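Local coordinates for protein 1,3-alpha-isomaltosidase (Kribbella flavida DSM 17836, PDB 5X3I) that hydrolyses the alpha-1,3-glucosidic linkages of the cyclic tetrasaccharide cyclobis-(1-6)-alpha-nigerosyl inside the cell, releasing isomaltose, at residues R185-G190 with E667-P672; R656-D661 with Y697-E702; Y673-G678 with I683-E688; V717-P722 with P727-A732. The protein carries 1 engineered substitution. One frame throughout, in Å; residues are numbered along the deposited sequence.

Contact 1: R185-G190 with E667-P672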
loop_
_atom_site.group_PDB
_atom_site.type_symbol
_atom_site.label_atom_id
_atom_site.label_comp_id
_atom_site.label_asym_id
_atom_site.label_seq_id
_atom_site.Cartn_x
_atom_site.Cartn_y
_atom_site.Cartn_z
ATOM N N ARG A 185 -0.443 8.313 -23.435
ATOM C CA ARG A 185 -0.386 7.259 -22.427
ATOM C C ARG A 185 -0.893 7.795 -21.097
ATOM O O ARG A 185 -0.803 8.988 -20.836
ATOM C CB ARG A 185 1.039 6.731 -22.265
ATOM C CG ARG A 185 1.373 5.519 -23.102
ATOM C CD ARG A 185 1.659 5.871 -24.545
ATOM N NE ARG A 185 1.995 4.671 -25.303
ATOM C CZ ARG A 185 2.337 4.667 -26.584
ATOM N NH1 ARG A 185 2.398 5.805 -27.260
ATOM N NH2 ARG A 185 2.620 3.522 -27.190
ATOM N N LEU A 186 -1.443 6.915 -20.271
ATOM C CA LEU A 186 -1.886 7.298 -18.943
ATOM C C LEU A 186 -1.024 6.601 -17.887
ATOM O O LEU A 186 -1.109 5.390 -17.718
ATOM C CB LEU A 186 -3.359 6.952 -18.749
ATOM C CG LEU A 186 -4.300 7.423 -19.866
ATOM C CD1 LEU A 186 -5.687 6.824 -19.679
ATOM C CD2 LEU A 186 -4.368 8.933 -19.910
ATOM N N VAL A 187 -0.203 7.373 -17.181
ATOM C CA VAL A 187 0.766 6.806 -16.226
ATOM C C VAL A 187 0.629 7.492 -14.876
ATOM O O VAL A 187 0.683 8.710 -14.788
ATOM C CB VAL A 187 2.211 6.932 -16.746
ATOM C CG1 VAL A 187 3.227 6.428 -15.686
ATOM C CG2 VAL A 187 2.366 6.159 -18.043
ATOM N N GLY A 188 0.399 6.721 -13.820
ATOM C CA GLY A 188 -0.068 7.369 -12.611
ATOM C C GLY A 188 -0.907 6.502 -11.708
ATOM O O GLY A 188 -0.731 5.298 -11.606
ATOM N N PHE A 189 -1.809 7.189 -11.019
ATOM C CA PHE A 189 -2.861 6.594 -10.210
ATOM C C PHE A 189 -2.286 5.929 -8.977
ATOM O O PHE A 189 -2.885 5.027 -8.419
ATOM C CB PHE A 189 -3.666 5.576 -11.030
ATOM C CG PHE A 189 -4.203 6.119 -12.332
ATOM C CD1 PHE A 189 -5.365 6.861 -12.360
ATOM C CD2 PHE A 189 -3.552 5.864 -13.529
ATOM C CE1 PHE A 189 -5.868 7.357 -13.560
ATOM C CE2 PHE A 189 -4.049 6.353 -14.733
ATOM C CZ PHE A 189 -5.203 7.099 -14.747
ATOM N N GLY A 190 -1.141 6.433 -8.535
ATOM C CA GLY A 190 -0.455 5.873 -7.393
ATOM C C GLY A 190 0.374 4.681 -7.807
ATOM O O GLY A 190 0.955 4.656 -8.892
ATOM N N GLU A 667 9.488 4.526 -29.042
ATOM C CA GLU A 667 9.991 3.186 -28.778
ATOM C C GLU A 667 10.024 2.824 -27.285
ATOM O O GLU A 667 9.957 1.650 -26.927
ATOM C CB GLU A 667 11.385 3.027 -29.384
ATOM C CG GLU A 667 11.995 1.647 -29.199
ATOM C CD GLU A 667 11.215 0.548 -29.884
ATOM O OE1 GLU A 667 10.360 0.861 -30.736
ATOM O OE2 GLU A 667 11.457 -0.639 -29.572
ATOM N N ILE A 668 10.099 3.828 -26.418
ATOM C CA ILE A 668 10.225 3.570 -24.982
ATOM C C ILE A 668 9.080 2.715 -24.431
ATOM O O ILE A 668 9.280 1.922 -23.517
ATOM C CB ILE A 668 10.302 4.885 -24.177
ATOM C CG1 ILE A 668 8.979 5.649 -24.246
ATOM C CG2 ILE A 668 11.469 5.737 -24.654
ATOM C CD1 ILE A 668 9.053 7.032 -23.699
ATOM N N TRP A 669 7.896 2.842 -25.019
ATOM C CA TRP A 669 6.716 2.160 -24.512
ATOM C C TRP A 669 6.736 0.669 -24.788
ATOM O O TRP A 669 5.967 -0.078 -24.201
ATOM C CB TRP A 669 5.455 2.792 -25.101
ATOM C CG TRP A 669 5.363 4.229 -24.750
ATOM C CD1 TRP A 669 5.506 5.285 -25.586
ATOM C CD2 TRP A 669 5.151 4.774 -23.445
ATOM N NE1 TRP A 669 5.379 6.458 -24.893
ATOM C CE2 TRP A 669 5.159 6.173 -23.574
ATOM C CE3 TRP A 669 4.953 4.213 -22.181
ATOM C CZ2 TRP A 669 4.974 7.022 -22.490
ATOM C CZ3 TRP A 669 4.767 5.061 -21.102
ATOM C CH2 TRP A 669 4.780 6.449 -21.263
ATOM N N ASN A 670 7.632 0.237 -25.665
ATOM C CA ASN A 670 7.810 -1.181 -25.929
ATOM C C ASN A 670 8.728 -1.837 -24.898
ATOM O O ASN A 670 8.965 -3.039 -24.937
ATOM C CB ASN A 670 8.363 -1.391 -27.339
ATOM C CG ASN A 670 7.378 -0.967 -28.421
ATOM O OD1 ASN A 670 6.167 -1.104 -28.265
ATOM N ND2 ASN A 670 7.900 -0.444 -29.522
ATOM N N HIS A 671 9.242 -1.035 -23.970
ATOM C CA HIS A 671 10.126 -1.552 -22.926
ATOM C C HIS A 671 9.772 -0.961 -21.564
ATOM O O HIS A 671 10.553 -0.208 -20.994
ATOM C CB HIS A 671 11.580 -1.249 -23.277
ATOM C CG HIS A 671 11.925 -1.591 -24.688
ATOM N ND1 HIS A 671 12.282 -2.861 -25.076
ATOM C CD2 HIS A 671 11.921 -0.840 -25.813
ATOM C CE1 HIS A 671 12.502 -2.875 -26.377
ATOM N NE2 HIS A 671 12.290 -1.662 -26.848
ATOM N N PRO A 672 8.578 -1.297 -21.057
ATOM C CA PRO A 672 7.995 -0.678 -19.867
ATOM C C PRO A 672 8.712 -1.027 -18.558
ATOM O O PRO A 672 8.467 -0.365 -17.562
ATOM C CB PRO A 672 6.563 -1.223 -19.865
ATOM C CG PRO A 672 6.691 -2.555 -20.498
ATOM C CD PRO A 672 7.732 -2.391 -21.569
#

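Contact 2: R656-D661 with Y697-E702. With SO4 (sulfate ion), chain K.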
loop_
_atom_site.group_PDB
_atom_site.type_symbol
_atom_site.label_atom_id
_atom_site.label_comp_id
_atom_site.label_asym_id
_atom_site.label_seq_id
_atom_site.Cartn_x
_atom_site.Cartn_y
_atom_site.Cartn_z
ATOM N N ARG A 656 13.108 5.866 -12.536
ATOM C CA ARG A 656 12.551 6.808 -13.506
ATOM C C ARG A 656 12.179 6.183 -14.836
ATOM O O ARG A 656 13.060 5.805 -15.611
ATOM C CB ARG A 656 13.535 7.964 -13.740
ATOM C CG ARG A 656 12.984 9.108 -14.598
ATOM C CD ARG A 656 14.068 10.132 -14.914
ATOM N NE ARG A 656 14.768 10.575 -13.713
ATOM C CZ ARG A 656 15.869 11.320 -13.721
ATOM N NH1 ARG A 656 16.402 11.716 -14.868
ATOM N NH2 ARG A 656 16.444 11.670 -12.578
ATOM N N PRO A 657 10.868 6.090 -15.110
ATOM C CA PRO A 657 10.398 5.685 -16.437
ATOM C C PRO A 657 11.024 6.575 -17.503
ATOM O O PRO A 657 11.236 7.753 -17.259
ATOM C CB PRO A 657 8.881 5.897 -16.354
ATOM C CG PRO A 657 8.562 5.777 -14.919
ATOM C CD PRO A 657 9.748 6.365 -14.196
ATOM N N LEU A 658 11.325 6.016 -18.659
ATOM C CA LEU A 658 12.018 6.770 -19.692
ATOM C C LEU A 658 11.217 7.947 -20.254
ATOM O O LEU A 658 11.792 8.831 -20.877
ATOM C CB LEU A 658 12.435 5.843 -20.832
ATOM C CG LEU A 658 13.801 5.171 -20.686
ATOM C CD1 LEU A 658 13.794 4.176 -19.552
ATOM C CD2 LEU A 658 14.199 4.488 -21.980
ATOM N N PHE A 659 9.908 7.991 -20.021
ATOM C CA PHE A 659 9.115 9.062 -20.627
ATOM C C PHE A 659 9.395 10.418 -19.983
ATOM O O PHE A 659 9.046 11.450 -20.540
ATOM C CB PHE A 659 7.613 8.734 -20.602
ATOM C CG PHE A 659 6.942 8.893 -19.257
ATOM C CD1 PHE A 659 6.448 10.117 -18.849
ATOM C CD2 PHE A 659 6.735 7.799 -18.444
ATOM C CE1 PHE A 659 5.812 10.254 -17.632
ATOM C CE2 PHE A 659 6.097 7.934 -17.228
ATOM C CZ PHE A 659 5.634 9.161 -16.825
ATOM N N PHE A 660 10.058 10.425 -18.830
ATOM C CA PHE A 660 10.396 11.690 -18.188
ATOM C C PHE A 660 11.453 12.450 -18.965
ATOM O O PHE A 660 11.351 13.656 -19.162
ATOM C CB PHE A 660 10.879 11.464 -16.749
ATOM C CG PHE A 660 9.760 11.304 -15.765
ATOM C CD1 PHE A 660 9.267 12.394 -15.081
ATOM C CD2 PHE A 660 9.182 10.071 -15.555
ATOM C CE1 PHE A 660 8.230 12.252 -14.193
ATOM C CE2 PHE A 660 8.138 9.920 -14.670
ATOM C CZ PHE A 660 7.663 11.009 -13.986
ATOM N N ASP A 661 12.456 11.742 -19.448
ATOM C CA ASP A 661 13.525 12.369 -20.190
ATOM C C ASP A 661 13.363 12.238 -21.701
ATOM O O ASP A 661 14.016 12.906 -22.426
ATOM C CB ASP A 661 14.885 11.824 -19.774
ATOM C CG ASP A 661 15.206 12.082 -18.314
ATOM O OD1 ASP A 661 15.015 13.173 -17.853
ATOM O OD2 ASP A 661 15.631 11.162 -17.659
ATOM N N TYR A 697 16.742 -1.326 -24.702
ATOM C CA TYR A 697 16.619 -0.204 -25.613
ATOM C C TYR A 697 17.208 1.040 -24.986
ATOM O O TYR A 697 16.697 1.561 -23.996
ATOM C CB TYR A 697 15.160 0.051 -26.015
ATOM C CG TYR A 697 14.994 1.331 -26.808
ATOM C CD1 TYR A 697 15.363 1.396 -28.144
ATOM C CD2 TYR A 697 14.494 2.477 -26.218
ATOM C CE1 TYR A 697 15.233 2.565 -28.869
ATOM C CE2 TYR A 697 14.357 3.649 -26.937
ATOM C CZ TYR A 697 14.728 3.684 -28.266
ATOM O OH TYR A 697 14.591 4.849 -28.981
ATOM N N LEU A 698 18.291 1.517 -25.577
ATOM C CA LEU A 698 18.937 2.729 -25.116
ATOM C C LEU A 698 18.451 3.917 -25.926
ATOM O O LEU A 698 18.629 3.958 -27.135
ATOM C CB LEU A 698 20.455 2.600 -25.219
ATOM C CG LEU A 698 21.107 1.468 -24.430
ATOM C CD1 LEU A 698 22.602 1.454 -24.674
ATOM C CD2 LEU A 698 20.813 1.622 -22.957
ATOM N N PRO A 699 17.857 4.905 -25.252
ATOM C CA PRO A 699 17.375 6.108 -25.929
ATOM C C PRO A 699 18.531 6.975 -26.408
ATOM O O PRO A 699 19.687 6.561 -26.311
ATOM C CB PRO A 699 16.567 6.818 -24.847
ATOM C CG PRO A 699 17.196 6.372 -23.569
ATOM C CD PRO A 699 17.637 4.959 -23.797
ATOM N N ALA A 700 18.221 8.166 -26.900
ATOM C CA ALA A 700 19.227 9.057 -27.468
ATOM C C ALA A 700 20.295 9.406 -26.442
ATOM O O ALA A 700 20.028 9.417 -25.248
ATOM C CB ALA A 700 18.580 10.319 -27.990
ATOM N N GLY A 701 21.492 9.714 -26.932
ATOM C CA GLY A 701 22.658 9.959 -26.099
ATOM C C GLY A 701 23.688 8.852 -26.186
ATOM O O GLY A 701 23.498 7.882 -26.914
ATOM N N GLU A 702 24.796 9.014 -25.465
ATOM C CA GLU A 702 25.910 8.070 -25.546
ATOM C C GLU A 702 26.015 7.202 -24.299
ATOM O O GLU A 702 25.897 7.694 -23.185
ATOM C CB GLU A 702 27.225 8.811 -25.770
ATOM C CG GLU A 702 27.249 9.659 -27.027
ATOM C CD GLU A 702 28.632 9.748 -27.631
ATOM O OE1 GLU A 702 29.200 8.685 -27.960
ATOM O OE2 GLU A 702 29.153 10.874 -27.769
HETATM S S SO4 K . 26.149 11.726 -22.816
HETATM O O1 SO4 K . 27.514 11.742 -23.329
HETATM O O2 SO4 K . 26.210 11.575 -21.370
HETATM O O3 SO4 K . 25.471 12.973 -23.154
HETATM O O4 SO4 K . 25.410 10.614 -23.406
#

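Contact 3: Y673-G678 with I683-E688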
loop_
_atom_site.group_PDB
_atom_site.type_symbol
_atom_site.label_atom_id
_atom_site.label_comp_id
_atom_site.label_asym_id
_atom_site.label_seq_id
_atom_site.Cartn_x
_atom_site.Cartn_y
_atom_site.Cartn_z
ATOM N N TYR A 673 9.536 -2.066 -18.553
ATOM C CA TYR A 673 10.233 -2.478 -17.335
ATOM C C TYR A 673 11.622 -1.847 -17.159
ATOM O O TYR A 673 12.253 -2.013 -16.109
ATOM C CB TYR A 673 10.341 -3.994 -17.297
ATOM C CG TYR A 673 8.993 -4.675 -17.218
ATOM C CD1 TYR A 673 8.265 -4.685 -16.035
ATOM C CD2 TYR A 673 8.449 -5.310 -18.325
ATOM C CE1 TYR A 673 7.042 -5.309 -15.957
ATOM C CE2 TYR A 673 7.221 -5.934 -18.261
ATOM C CZ TYR A 673 6.518 -5.931 -17.077
ATOM O OH TYR A 673 5.292 -6.555 -17.010
ATOM N N GLN A 674 12.086 -1.135 -18.185
ATOM C CA GLN A 674 13.334 -0.380 -18.129
ATOM C C GLN A 674 13.156 0.920 -17.384
ATOM O O GLN A 674 12.081 1.502 -17.398
ATOM C CB GLN A 674 13.857 -0.054 -19.530
ATOM C CG GLN A 674 14.282 -1.229 -20.337
ATOM C CD GLN A 674 14.887 -0.825 -21.661
ATOM O OE1 GLN A 674 15.282 -1.677 -22.445
ATOM N NE2 GLN A 674 14.970 0.471 -21.909
ATOM N N TYR A 675 14.217 1.388 -16.748
ATOM C CA TYR A 675 14.172 2.683 -16.094
ATOM C C TYR A 675 15.555 3.259 -15.881
ATOM O O TYR A 675 16.552 2.543 -15.903
ATOM C CB TYR A 675 13.444 2.583 -14.751
ATOM C CG TYR A 675 14.076 1.620 -13.779
ATOM C CD1 TYR A 675 13.782 0.265 -13.826
ATOM C CD2 TYR A 675 14.965 2.067 -12.803
ATOM C CE1 TYR A 675 14.350 -0.617 -12.941
ATOM C CE2 TYR A 675 15.533 1.195 -11.911
ATOM C CZ TYR A 675 15.234 -0.143 -11.987
ATOM O OH TYR A 675 15.810 -1.016 -11.106
ATOM N N LEU A 676 15.605 4.562 -15.660
ATOM C CA LEU A 676 16.830 5.213 -15.253
ATOM C C LEU A 676 16.852 5.269 -13.730
ATOM O O LEU A 676 15.856 5.650 -13.115
ATOM C CB LEU A 676 16.926 6.618 -15.841
ATOM C CG LEU A 676 17.010 6.697 -17.366
ATOM C CD1 LEU A 676 16.715 8.104 -17.825
ATOM C CD2 LEU A 676 18.387 6.263 -17.836
ATOM N N LEU A 677 17.966 4.862 -13.128
ATOM C CA LEU A 677 18.160 5.063 -11.703
ATOM C C LEU A 677 18.941 6.359 -11.543
ATOM O O LEU A 677 20.146 6.408 -11.787
ATOM C CB LEU A 677 18.908 3.878 -11.095
ATOM C CG LEU A 677 19.297 3.937 -9.611
ATOM C CD1 LEU A 677 18.086 3.716 -8.741
ATOM C CD2 LEU A 677 20.358 2.898 -9.306
ATOM N N GLY A 678 18.264 7.395 -11.076
ATOM C CA GLY A 678 18.816 8.732 -11.158
ATOM C C GLY A 678 19.062 9.146 -12.603
ATOM O O GLY A 678 18.586 8.501 -13.536
ATOM N N ILE A 683 18.677 0.870 -16.161
ATOM C CA ILE A 683 18.575 -0.488 -15.654
ATOM C C ILE A 683 17.577 -1.297 -16.477
ATOM O O ILE A 683 16.546 -0.774 -16.880
ATOM C CB ILE A 683 18.129 -0.496 -14.181
ATOM C CG1 ILE A 683 18.816 0.624 -13.392
ATOM C CG2 ILE A 683 18.350 -1.859 -13.564
ATOM C CD1 ILE A 683 20.333 0.551 -13.394
ATOM N N ASN A 684 17.886 -2.565 -16.715
ATOM C CA ASN A 684 16.969 -3.458 -17.410
ATOM C C ASN A 684 16.898 -4.835 -16.767
ATOM O O ASN A 684 17.564 -5.765 -17.214
ATOM C CB ASN A 684 17.371 -3.594 -18.881
ATOM C CG ASN A 684 16.331 -4.332 -19.705
ATOM O OD1 ASN A 684 15.207 -4.538 -19.261
ATOM N ND2 ASN A 684 16.708 -4.735 -20.911
ATOM N N PRO A 685 16.068 -4.972 -15.729
ATOM C CA PRO A 685 15.937 -6.186 -14.932
ATOM C C PRO A 685 15.706 -7.409 -15.796
ATOM O O PRO A 685 15.009 -7.302 -16.805
ATOM C CB PRO A 685 14.710 -5.904 -14.067
ATOM C CG PRO A 685 14.669 -4.432 -13.963
ATOM C CD PRO A 685 15.143 -3.921 -15.274
ATOM N N VAL A 686 16.246 -8.556 -15.411
ATOM C CA VAL A 686 15.965 -9.747 -16.183
ATOM C C VAL A 686 14.767 -10.430 -15.541
ATOM O O VAL A 686 14.848 -10.996 -14.457
ATOM C CB VAL A 686 17.175 -10.681 -16.237
ATOM C CG1 VAL A 686 16.871 -11.886 -17.102
ATOM C CG2 VAL A 686 18.369 -9.939 -16.779
ATOM N N LEU A 687 13.643 -10.335 -16.243
ATOM C CA LEU A 687 12.328 -10.710 -15.727
ATOM C C LEU A 687 11.795 -12.080 -16.146
ATOM O O LEU A 687 10.628 -12.379 -15.915
ATOM C CB LEU A 687 11.325 -9.624 -16.091
ATOM C CG LEU A 687 11.710 -8.304 -15.426
ATOM C CD1 LEU A 687 10.836 -7.185 -15.901
ATOM C CD2 LEU A 687 11.638 -8.426 -13.915
ATOM N N GLU A 688 12.603 -12.868 -16.847
ATOM C CA GLU A 688 12.164 -14.196 -17.265
ATOM C C GLU A 688 13.167 -15.296 -16.936
ATOM O O GLU A 688 14.371 -15.088 -17.014
ATOM C CB GLU A 688 11.878 -14.200 -18.768
ATOM C CG GLU A 688 10.627 -13.443 -19.147
ATOM C CD GLU A 688 10.535 -13.197 -20.635
ATOM O OE1 GLU A 688 9.571 -12.531 -21.067
ATOM O OE2 GLU A 688 11.432 -13.665 -21.369
HETATM O O HOH W 1 13.507 -3.742 -22.079
#

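Contact 4: V717-P722 with P727-A732. With SO4 (sulfate ion), chain J.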
loop_
_atom_site.group_PDB
_atom_site.type_symbol
_atom_site.label_atom_id
_atom_site.label_comp_id
_atom_site.label_asym_id
_atom_site.label_seq_id
_atom_site.Cartn_x
_atom_site.Cartn_y
_atom_site.Cartn_z
ATOM N N VAL A 717 20.236 -3.045 -27.785
ATOM C CA VAL A 717 21.503 -3.682 -27.464
ATOM C C VAL A 717 21.257 -5.013 -26.798
ATOM O O VAL A 717 20.491 -5.097 -25.844
ATOM C CB VAL A 717 22.356 -2.828 -26.521
ATOM C CG1 VAL A 717 23.769 -3.400 -26.429
ATOM C CG2 VAL A 717 22.381 -1.401 -26.981
ATOM N N THR A 718 21.919 -6.052 -27.285
ATOM C CA THR A 718 21.804 -7.365 -26.681
ATOM C C THR A 718 23.134 -7.769 -26.054
ATOM O O THR A 718 24.181 -7.590 -26.659
ATOM C CB THR A 718 21.369 -8.411 -27.718
ATOM O OG1 THR A 718 20.081 -8.057 -28.225
ATOM C CG2 THR A 718 21.300 -9.783 -27.096
ATOM N N ARG A 719 23.091 -8.283 -24.831
ATOM C CA ARG A 719 24.293 -8.788 -24.187
ATOM C C ARG A 719 23.977 -10.064 -23.434
ATOM O O ARG A 719 22.812 -10.386 -23.220
ATOM C CB ARG A 719 24.893 -7.745 -23.243
ATOM C CG ARG A 719 23.960 -7.242 -22.153
ATOM C CD ARG A 719 24.750 -6.645 -20.997
ATOM N NE ARG A 719 25.615 -7.659 -20.414
ATOM C CZ ARG A 719 26.939 -7.607 -20.396
ATOM N NH1 ARG A 719 27.617 -8.601 -19.855
ATOM N NH2 ARG A 719 27.585 -6.566 -20.899
ATOM N N ASP A 720 25.013 -10.797 -23.042
ATOM C CA ASP A 720 24.819 -12.005 -22.253
ATOM C C ASP A 720 24.368 -11.669 -20.840
ATOM O O ASP A 720 24.782 -10.664 -20.273
ATOM C CB ASP A 720 26.100 -12.831 -22.199
ATOM C CG ASP A 720 26.505 -13.351 -23.552
ATOM O OD1 ASP A 720 25.651 -13.360 -24.454
ATOM O OD2 ASP A 720 27.671 -13.752 -23.710
ATOM N N VAL A 721 23.522 -12.519 -20.273
ATOM C CA VAL A 721 23.098 -12.316 -18.899
ATOM C C VAL A 721 23.281 -13.558 -18.035
ATOM O O VAL A 721 22.317 -14.204 -17.645
ATOM C CB VAL A 721 21.632 -11.850 -18.834
ATOM C CG1 VAL A 721 21.549 -10.377 -19.171
ATOM C CG2 VAL A 721 20.756 -12.669 -19.777
ATOM N N PRO A 722 24.539 -13.876 -17.697
ATOM C CA PRO A 722 24.771 -14.869 -16.648
ATOM C C PRO A 722 24.238 -14.302 -15.338
ATOM O O PRO A 722 23.972 -13.112 -15.286
ATOM C CB PRO A 722 26.289 -15.010 -16.628
ATOM C CG PRO A 722 26.778 -13.684 -17.097
ATOM C CD PRO A 722 25.792 -13.248 -18.142
ATOM N N PRO A 727 21.630 -6.110 -16.977
ATOM C CA PRO A 727 22.113 -5.056 -17.868
ATOM C C PRO A 727 21.951 -3.678 -17.265
ATOM O O PRO A 727 20.867 -3.316 -16.824
ATOM C CB PRO A 727 21.243 -5.230 -19.121
ATOM C CG PRO A 727 20.875 -6.671 -19.110
ATOM C CD PRO A 727 20.688 -7.017 -17.655
ATOM N N VAL A 728 23.038 -2.921 -17.267
ATOM C CA VAL A 728 23.089 -1.581 -16.718
ATOM C C VAL A 728 23.992 -0.752 -17.611
ATOM O O VAL A 728 25.062 -1.199 -18.001
ATOM C CB VAL A 728 23.637 -1.556 -15.270
ATOM C CG1 VAL A 728 23.859 -0.123 -14.800
ATOM C CG2 VAL A 728 22.724 -2.292 -14.328
ATOM N N TYR A 729 23.566 0.458 -17.924
ATOM C CA TYR A 729 24.322 1.311 -18.815
ATOM C C TYR A 729 24.443 2.690 -18.210
ATOM O O TYR A 729 23.512 3.187 -17.598
ATOM C CB TYR A 729 23.657 1.367 -20.200
ATOM C CG TYR A 729 23.591 0.011 -20.860
ATOM C CD1 TYR A 729 24.621 -0.433 -21.675
ATOM C CD2 TYR A 729 22.520 -0.835 -20.644
ATOM C CE1 TYR A 729 24.581 -1.675 -22.260
ATOM C CE2 TYR A 729 22.466 -2.080 -21.233
ATOM C CZ TYR A 729 23.503 -2.493 -22.039
ATOM O OH TYR A 729 23.464 -3.729 -22.621
ATOM N N CYS A 730 25.604 3.302 -18.381
ATOM C CA CYS A 730 25.866 4.607 -17.812
ATOM C C CYS A 730 26.025 5.641 -18.911
ATOM O O CYS A 730 26.592 5.352 -19.959
ATOM C CB CYS A 730 27.121 4.566 -16.930
ATOM S SG CYS A 730 27.536 6.116 -16.142
ATOM N N ARG A 731 25.518 6.841 -18.667
ATOM C CA ARG A 731 25.724 7.943 -19.590
ATOM C C ARG A 731 27.219 8.198 -19.696
ATOM O O ARG A 731 27.897 8.367 -18.683
ATOM C CB ARG A 731 24.984 9.199 -19.128
ATOM C CG ARG A 731 23.468 9.077 -19.212
ATOM C CD ARG A 731 22.760 10.316 -18.682
ATOM N NE ARG A 731 23.010 11.495 -19.499
ATOM C CZ ARG A 731 23.668 12.575 -19.088
ATOM N NH1 ARG A 731 24.148 12.642 -17.854
ATOM N NH2 ARG A 731 23.843 13.597 -19.914
ATOM N N ALA A 732 27.720 8.215 -20.926
ATOM C CA ALA A 732 29.152 8.249 -21.186
ATOM C C ALA A 732 29.844 9.407 -20.490
ATOM O O ALA A 732 30.936 9.253 -19.963
ATOM C CB ALA A 732 29.408 8.307 -22.681
HETATM S S SO4 J . 26.408 16.050 -18.375
HETATM O O1 SO4 J . 27.807 16.119 -18.776
HETATM O O2 SO4 J . 26.017 17.298 -17.731
HETATM O O3 SO4 J . 25.577 15.832 -19.555
HETATM O O4 SO4 J . 26.225 14.943 -17.444
HETATM O O HOH W 2 21.140 -5.353 -22.693
#

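Contact 1: R185-G190 with E667-P672
The indole of Trp669 is sandwiched: Arg185 lies over one face and CG1 of Ile668, the residue before the tryptophan, over the rim of the other. This is a cation-pi stack joining the edge strand 185-188 of the galactose mutarotase-like beta domain to a 3-10 turn of the C-terminal domain. The guanidinium of Arg185 rests flat on the indole, the planes only 8° apart, with CZ 3.4 Å from CD1 of Trp669. Arg185 CZ stands 3.7 Å from the centroid of the five-membered ring of Trp669, and its CG makes a CH-pi contact over the six-membered ring. Arginine suits the place because methylenes and planar cation can follow one large aromatic surface. The bend at chi2 (78°) turns the chain along the indole, and the hydrogen bond from NH1 to the carbonyl of Gly183 gives the cation a polar partner. Val187, on the same side of the strand, meets the far end of the indole obliquely. Around the turn, Glu667 holds two side chains through both carboxylate oxygens: OE1 is met by ND2 of Asn670 from above the carboxylate plane, and OE2 accepts a hydrogen bond from NE2 of His671 on its anti side, tilted from that plane, at 3.0 Å.

Contact 2: R656-D661 with Y697-E702
Tyr697 opens residues 697-702 and comes nearest to Leu658 through its backbone, the carbonyl O of Tyr697 lying 4.3 Å from CD2 of Leu658. The contact is plain apolar packing in the C-terminal beta domain, between the loop after strand 655-656 and the end of strand 693-698. The Tyr697 side chain serves another partner, its hydroxyl hydrogen-bonding to Asp665. Leu698 turns from the loop and packs on Leu682. Pro699 then brings its ring to Leu658, CG of Pro699 lying 3.9 Å from CD2 of Leu658, with the two side chains roughly at right angles. One branch of the leucine does the touching, carried to the proline by chi1 of -89° and chi2 of 68°, and proline offers a compact apolar surface with no backbone N-H to satisfy where the strand ends. Farther on, Glu702 gives its backbone N to O4 of a sulfate ion, probably from the crystallisation liquor, at 2.7 Å, while its carboxylate pairs with Arg711. Across the contact, the loop bearing Leu658 is closed on itself by a salt bridge: NH1 of Arg656 approaches the syn lone pair of Asp661 OD2 within the guanidinium plane, at 2.9 Å.

Contact 3: Y673-G678 with I683-E688
Ile683 lies at the apolar centre, beneath one face of the Tyr675 ring, with CB of Ile683 3.9 Å from the ring centroid in a CH-pi contact. Its branching spreads the packing: CG1 reaches CE2 of Tyr675 and CB of Leu677, while CG2 lies beside the tyrosine hydroxyl, which is hydrogen-bonded to the carbonyl of Phe588. The ring gets there because CG of Tyr675 sits between the backbone N and the carbonyl carbon (chi1 59°), folding the side chain over the neighbouring strand. Pro685 touches the same ring obliquely through CG. Farther out, CD1 of Leu687 presses on the Tyr673 ring in a CH-pi contact, off-centre and tight at 3.4 Å from CG of Tyr673. At the polar edge, Gln674 and Asn684 pass each other at a slant, with amide planes 65° apart. A water donates to OE1 of Gln674 at 2.7 Å and, weakly, to OD1 of Asn684; the amides also hydrogen-bond to Tyr697 and Thr696 respectively. The backbones are joined by Tyr675 N to Ile683 O at 3.2 Å and Ile683 N to Tyr675 O at 2.7 Å, the latter almost straight at 178°. This is the antiparallel hydrogen-bonded pair of a beta-hairpin in the larger sheet of the C-terminal domain.

Contact 4: V717-P722 with P727-A732
Tyr729 and Arg719 run antiparallel alongside each other, so that the phenol end of one lies beside the methylenes of the other: Tyr729 OH is 3.6 Å from CD of Arg719. The guanidinium does not stack, its plane standing 59° from the ring. Arginine fits because its aliphatic stem packs here while a bend at chi3 (-61°) turns its charged end to a salt bridge with Asp705, NE donating to the backbone O of Asp720. CG1 of Val717 faces Tyr729 head-on, 3.8 Å from OH of Tyr729. These side chains pack two antiparallel sheets of the C-terminal beta domain together, strand 715-720 against strand 728-731. A water in the plane of the tyrosine ring bridges them, 2.8 Å from Tyr729 OH and donating to Val717 O. Val721 and Pro727 meet nearly perpendicular, the methyl CG1 resting on the ring's CG and CD. At the far end, Arg731 holds a sulfate ion, probably from the crystallisation liquor, NH2 donating to O3 and NH1, also salt-bridged to Glu680, to O4.

From the N terminus, residues 185-190 come first, and contact 1 closes the longest loop, 476 residues that include the whole TIM barrel, to bring the galactose mutarotase-like beta domain against the C-terminal one. Contact 2 begins inside that loop, at 656-661, and ends beyond it, so the two cross; they touch where Val187 and Trp669 pack on Phe659. Contact 3, a short hairpin closure, lies wholly within the span of contact 2 and is joined to it by the backbone pairing of Arg656 with Leu676. Contact 4 follows in series and closes another short loop. It meets contact 3 through Asn684 N and Pro727 O, and contact 2 through Glu702 O and Ala732 N, uniting the C-terminal strands.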